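PDB 6L19: PncC family amidohydrolase from Enterobacter asburiae, which probably hydrolyses the amide of nicotinamide mononucleotide, as other PncC-type amidohydrolases of the CinA (competence- or damage-inducible) family do. Local coordinates for residues K17-K22 and E161-L166; V126-N131 and V155-A160. The protein carries 3 engineered substitutions. All blocks are in the same frame, centred on the assembly; numbering follows the deposited sequence.

Contact 1 (K17-K22 and E161-L166)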
loop_
_atom_site.group_PDB
_atom_site.type_symbol
_atom_site.label_atom_id
_atom_site.label_comp_id
_atom_site.label_asym_id
_atom_site.label_seq_id
_atom_site.Cartn_x
_atom_site.Cartn_y
_atom_site.Cartn_z
ATOM N N LYS A 17 5.865 -6.098 16.164
ATOM C CA LYS A 17 5.993 -7.423 16.753
ATOM C C LYS A 17 5.012 -7.596 17.906
ATOM O O LYS A 17 4.387 -8.654 18.048
ATOM C CB LYS A 17 7.435 -7.674 17.206
ATOM C CG LYS A 17 7.666 -9.118 17.653
ATOM C CD LYS A 17 8.557 -9.226 18.880
ATOM C CE LYS A 17 9.656 -10.287 18.723
ATOM N NZ LYS A 17 9.162 -11.607 18.213
ATOM N N LYS A 18 4.846 -6.559 18.733
ATOM C CA LYS A 18 3.856 -6.645 19.800
ATOM C C LYS A 18 2.443 -6.705 19.231
ATOM O O LYS A 18 1.592 -7.462 19.722
ATOM C CB LYS A 18 4.013 -5.460 20.746
ATOM C CG LYS A 18 5.294 -5.519 21.581
ATOM C CD LYS A 18 5.477 -4.256 22.422
ATOM C CE LYS A 18 6.812 -4.299 23.177
ATOM N NZ LYS A 18 7.015 -3.090 24.030
ATOM N N LEU A 19 2.170 -5.903 18.201
ATOM C CA LEU A 19 0.848 -5.915 17.588
ATOM C C LEU A 19 0.553 -7.269 16.951
ATOM O O LEU A 19 -0.557 -7.791 17.088
ATOM C CB LEU A 19 0.756 -4.783 16.566
ATOM C CG LEU A 19 -0.600 -4.389 16.027
ATOM C CD1 LEU A 19 -1.510 -3.984 17.177
ATOM C CD2 LEU A 19 -0.403 -3.241 15.019
ATOM N N ALA A 20 1.550 -7.872 16.288
ATOM C CA ALA A 20 1.380 -9.202 15.703
ATOM C C ALA A 20 0.887 -10.210 16.742
ATOM O O ALA A 20 -0.030 -11.005 16.490
ATOM C CB ALA A 20 2.708 -9.670 15.092
ATOM N N SER A 21 1.491 -10.187 17.923
ATOM C CA SER A 21 1.111 -11.143 18.955
ATOM C C SER A 21 -0.275 -10.823 19.523
ATOM O O SER A 21 -1.091 -11.730 19.714
ATOM C CB SER A 21 2.197 -11.173 20.040
ATOM O OG SER A 21 1.651 -11.419 21.318
ATOM N N LYS A 22 -0.582 -9.536 19.758
ATOM C CA LYS A 22 -1.937 -9.172 20.188
ATOM C C LYS A 22 -2.987 -9.624 19.177
ATOM O O LYS A 22 -4.036 -10.151 19.559
ATOM C CB LYS A 22 -2.050 -7.662 20.399
ATOM C CG LYS A 22 -1.434 -7.133 21.680
ATOM C CD LYS A 22 -2.346 -7.328 22.857
ATOM C CE LYS A 22 -1.640 -6.950 24.149
ATOM N NZ LYS A 22 -2.605 -6.779 25.264
ATOM N N GLU A 161 -0.881 3.715 18.991
ATOM C CA GLU A 161 -2.244 3.910 19.482
ATOM C C GLU A 161 -3.079 2.642 19.346
ATOM O O GLU A 161 -3.896 2.343 20.226
ATOM C CB GLU A 161 -2.926 5.063 18.747
ATOM C CG GLU A 161 -2.484 6.424 19.230
ATOM C CD GLU A 161 -3.007 6.740 20.628
ATOM O OE1 GLU A 161 -4.243 6.783 20.819
ATOM O OE2 GLU A 161 -2.172 6.938 21.534
ATOM N N LEU A 162 -2.921 1.899 18.248
ATOM C CA LEU A 162 -3.644 0.635 18.138
ATOM C C LEU A 162 -3.200 -0.318 19.238
ATOM O O LEU A 162 -4.032 -0.922 19.919
ATOM C CB LEU A 162 -3.443 -0.007 16.760
ATOM C CG LEU A 162 -4.145 -1.364 16.596
ATOM C CD1 LEU A 162 -5.658 -1.272 16.970
ATOM C CD2 LEU A 162 -3.966 -1.933 15.173
ATOM N N LEU A 163 -1.885 -0.437 19.449
ATOM C CA LEU A 163 -1.387 -1.305 20.514
ATOM C C LEU A 163 -1.905 -0.852 21.878
ATOM O O LEU A 163 -2.284 -1.683 22.713
ATOM C CB LEU A 163 0.145 -1.344 20.482
ATOM C CG LEU A 163 0.880 -2.397 21.318
ATOM C CD1 LEU A 163 0.531 -3.819 20.881
ATOM C CD2 LEU A 163 2.388 -2.161 21.238
ATOM N N ALA A 164 -1.973 0.464 22.106
ATOM C CA ALA A 164 -2.530 0.976 23.356
ATOM C C ALA A 164 -3.995 0.581 23.522
ATOM O O ALA A 164 -4.417 0.165 24.608
ATOM C CB ALA A 164 -2.393 2.493 23.413
ATOM N N ALA A 165 -4.791 0.736 22.459
ATOM C CA ALA A 165 -6.203 0.362 22.494
ATOM C C ALA A 165 -6.409 -1.111 22.821
ATOM O O ALA A 165 -7.468 -1.479 23.331
ATOM C CB ALA A 165 -6.864 0.680 21.152
ATOM N N LEU A 166 -5.424 -1.964 22.543
ATOM C CA LEU A 166 -5.545 -3.395 22.770
ATOM C C LEU A 166 -4.780 -3.860 24.009
ATOM O O LEU A 166 -4.489 -5.052 24.140
ATOM C CB LEU A 166 -5.061 -4.156 21.538
ATOM C CG LEU A 166 -5.751 -3.888 20.203
ATOM C CD1 LEU A 166 -5.032 -4.608 19.075
ATOM C CD2 LEU A 166 -7.185 -4.346 20.276
#

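Contact 2 (V126-N131 and V155-A160)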
loop_
_atom_site.group_PDB
_atom_site.type_symbol
_atom_site.label_atom_id
_atom_site.label_comp_id
_atom_site.label_asym_id
_atom_site.label_seq_id
_atom_site.Cartn_x
_atom_site.Cartn_y
_atom_site.Cartn_z
ATOM N N VAL A 126 -2.019 15.636 10.669
ATOM C CA VAL A 126 -2.399 14.294 10.226
ATOM C C VAL A 126 -3.578 13.804 11.062
ATOM O O VAL A 126 -3.566 13.930 12.292
ATOM C CB VAL A 126 -1.217 13.304 10.311
ATOM C CG1 VAL A 126 -1.569 12.000 9.602
ATOM C CG2 VAL A 126 0.072 13.928 9.697
ATOM N N CYS A 127 -4.592 13.253 10.389
ATOM C CA CYS A 127 -5.753 12.648 11.030
ATOM C C CYS A 127 -5.693 11.131 10.919
ATOM O O CYS A 127 -5.231 10.572 9.914
ATOM C CB CYS A 127 -7.068 13.143 10.409
ATOM S SG CYS A 127 -7.343 14.927 10.626
ATOM N N PHE A 128 -6.194 10.479 11.952
ATOM C CA PHE A 128 -6.130 9.037 12.119
ATOM C C PHE A 128 -7.500 8.511 12.495
ATOM O O PHE A 128 -8.208 9.142 13.282
ATOM C CB PHE A 128 -5.150 8.654 13.239
ATOM C CG PHE A 128 -3.731 9.121 13.011
ATOM C CD1 PHE A 128 -3.341 10.415 13.349
ATOM C CD2 PHE A 128 -2.781 8.252 12.482
ATOM C CE1 PHE A 128 -2.021 10.843 13.145
ATOM C CE2 PHE A 128 -1.468 8.660 12.270
ATOM C CZ PHE A 128 -1.081 9.962 12.605
ATOM N N ALA A 129 -7.855 7.333 11.972
ATOM C CA ALA A 129 -8.992 6.578 12.475
ATOM C C ALA A 129 -8.561 5.142 12.713
ATOM O O ALA A 129 -7.813 4.569 11.917
ATOM C CB ALA A 129 -10.204 6.602 11.496
ATOM N N TRP A 130 -9.029 4.568 13.816
ATOM C CA TRP A 130 -8.882 3.149 14.103
ATOM C C TRP A 130 -10.280 2.576 14.273
ATOM O O TRP A 130 -11.010 2.990 15.177
ATOM C CB TRP A 130 -8.056 2.909 15.370
ATOM C CG TRP A 130 -6.672 3.535 15.373
ATOM C CD1 TRP A 130 -5.486 2.910 15.097
ATOM C CD2 TRP A 130 -6.339 4.892 15.722
ATOM N NE1 TRP A 130 -4.437 3.807 15.222
ATOM C CE2 TRP A 130 -4.938 5.023 15.612
ATOM C CE3 TRP A 130 -7.095 6.009 16.104
ATOM C CZ2 TRP A 130 -4.276 6.229 15.868
ATOM C CZ3 TRP A 130 -6.439 7.196 16.367
ATOM C CH2 TRP A 130 -5.039 7.298 16.251
ATOM N N ASN A 131 -10.661 1.656 13.397
ATOM C CA ASN A 131 -11.954 0.988 13.465
ATOM C C ASN A 131 -11.666 -0.425 13.960
ATOM O O ASN A 131 -11.047 -1.218 13.245
ATOM C CB ASN A 131 -12.643 0.994 12.101
ATOM C CG ASN A 131 -14.024 0.326 12.121
ATOM O OD1 ASN A 131 -14.255 -0.614 12.865
ATOM N ND2 ASN A 131 -14.939 0.819 11.289
ATOM N N VAL A 155 3.385 6.979 11.076
ATOM C CA VAL A 155 3.403 5.517 11.103
ATOM C C VAL A 155 3.540 5.014 12.538
ATOM O O VAL A 155 2.817 4.114 12.979
ATOM C CB VAL A 155 4.536 4.968 10.214
ATOM C CG1 VAL A 155 4.741 3.474 10.472
ATOM C CG2 VAL A 155 4.284 5.239 8.737
ATOM N N HIS A 156 4.490 5.577 13.282
ATOM C CA HIS A 156 4.718 5.131 14.655
ATOM C C HIS A 156 3.481 5.368 15.517
ATOM O O HIS A 156 3.084 4.504 16.310
ATOM C CB HIS A 156 5.936 5.878 15.225
ATOM C CG HIS A 156 6.431 5.343 16.528
ATOM N ND1 HIS A 156 5.878 5.701 17.742
ATOM C CD2 HIS A 156 7.448 4.494 16.814
ATOM C CE1 HIS A 156 6.521 5.081 18.716
ATOM N NE2 HIS A 156 7.471 4.333 18.180
ATOM N N PHE A 157 2.849 6.531 15.360
ATOM C CA PHE A 157 1.693 6.860 16.188
ATOM C C PHE A 157 0.508 5.953 15.867
ATOM O O PHE A 157 -0.181 5.472 16.776
ATOM C CB PHE A 157 1.340 8.332 15.981
ATOM C CG PHE A 157 0.160 8.811 16.788
ATOM C CD1 PHE A 157 0.292 9.105 18.137
ATOM C CD2 PHE A 157 -1.066 9.021 16.183
ATOM C CE1 PHE A 157 -0.798 9.581 18.885
ATOM C CE2 PHE A 157 -2.151 9.506 16.914
ATOM C CZ PHE A 157 -2.016 9.777 18.269
ATOM N N SER A 158 0.265 5.696 14.581
ATOM C CA SER A 158 -0.856 4.844 14.202
ATOM C C SER A 158 -0.726 3.459 14.835
ATOM O O SER A 158 -1.724 2.863 15.249
ATOM C CB SER A 158 -0.933 4.749 12.680
ATOM O OG SER A 158 0.117 3.951 12.135
ATOM N N LEU A 159 0.504 2.950 14.944
ATOM C CA LEU A 159 0.726 1.617 15.510
ATOM C C LEU A 159 0.701 1.645 17.031
ATOM O O LEU A 159 0.130 0.751 17.667
ATOM C CB LEU A 159 2.066 1.044 15.024
ATOM C CG LEU A 159 2.186 0.762 13.516
ATOM C CD1 LEU A 159 3.639 0.519 13.096
ATOM C CD2 LEU A 159 1.310 -0.455 13.153
ATOM N N ALA A 160 1.336 2.654 17.626
ATOM C CA ALA A 160 1.366 2.745 19.077
ATOM C C ALA A 160 -0.039 2.905 19.645
ATOM O O ALA A 160 -0.371 2.298 20.670
ATOM C CB ALA A 160 2.269 3.908 19.505
#

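Contact 1 (K17-K22 and E161-L166)
The side-chain ends of Leu19 and Leu163 meet where helix 12-25 packs against the C-terminal end of helix 147-165, two helices from opposite ends of the chain that lie side by side in the alpha/beta fold of the CinA C-terminal family. The short segments run in the same general direction, with axes 10.0 Å apart at an angle of 38°.

The tight part lies nearer the sheet, where Leu19 meets Leu162. Leu19 reaches across with both methyl branches: its CD1 lies 3.8 Å from Leu162 CG, while its CD2 rests against Leu162 CD2, the two side chains crossing at about a right angle. Leu162 also touches Ile104 and Ile106 of strand 104-110. At the outer end of this group, Leu166 CD1 lies 4.0 Å from Leu19 CD1. Leu163 bridges from the leucines to the lysines. Its CG stands anti to the backbone N, which swings the two methyls toward helix 12-25; CD1 then lies against the backbone of that helix, 3.8 Å from Leu19 N, and CD2 packs 3.7 Å from Lys18 CB.

Toward solvent the contact is looser and made by lysine chains. Lys18 lends CB and CD to Leu163, but its extended chain carries the ammonium away to Asn10 OD1, to which it is hydrogen-bonded. Lys22 instead lays CG 3.9 Å from Leu163 CD1, and a bend at chi2 directs the rest of its chain to the C-terminal end of helix 147-165. There Leu166 has left helical geometry, and its carbonyl takes the ammonium: Lys22 NZ donates to Leu166 O over 2.8 Å, at a C=O...N angle of 143° and with the nitrogen tilted 17° from the carbonyl plane.

Contact 2 (V126-N131 and V155-A160)
Phe128 and Phe157 have the most surface buried here, closely followed by Trp130, and the three rings form an aromatic cluster between strand 125-132 and helix 147-165. Phe157 meets Phe128 edge-to-face, with centroids 5.0 Å apart and planes at 65°: its CD2 stands 3.6 Å above the Phe128 ring, over the centre. The neighbouring Phe157 CE2 comes to the edge of the indole, 3.7 Å from Trp130 CH2, so adjacent atoms of Phe157, CD2 and CE2, serve the two strand residues.

Trp130 adds the polar link. With CG anti to its carbonyl carbon (chi1 -56°), the indole extends to the helix and Trp130 NE1 donates to Ser158 O at 2.9 Å. The bond is nearly straight (161°), uses a carbonyl lone pair, and helps to fix the rotation of the indole. Ser158 CB packs against Phe128, while its OG turns back to Val155 O, which also accepts the helical bond from Leu159 N.

The strand lies between 104-110 and 135-142, its backbone bonded to both. Phe128 and Trp130 rise from the face covered by helix 147-165, whereas Cys127 and Ala129 meet helix 86-100 on the opposite face.

Helix 147-165 joins the two contacts: residues 155-160 pack down onto the sheet in contact 2, and the last residues of the helix together with Leu166, 161-166, meet helix 12-25 in contact 1. The contact centres lie 12 Å apart, and packing is continuous between them. Trp130 CZ2 approaches Glu161 CB to 3.4 Å, while Leu19 CD2 touches Leu159 CD2 at 3.8 Å. Along the chain, contact 2 is nested within the loop that contact 1 closes, so a local strand-helix pairing sits inside a pairing of the two terminal helices. The bound sodium ion lies about 12 Å from the Phe128 side chain, well beyond coordination distance.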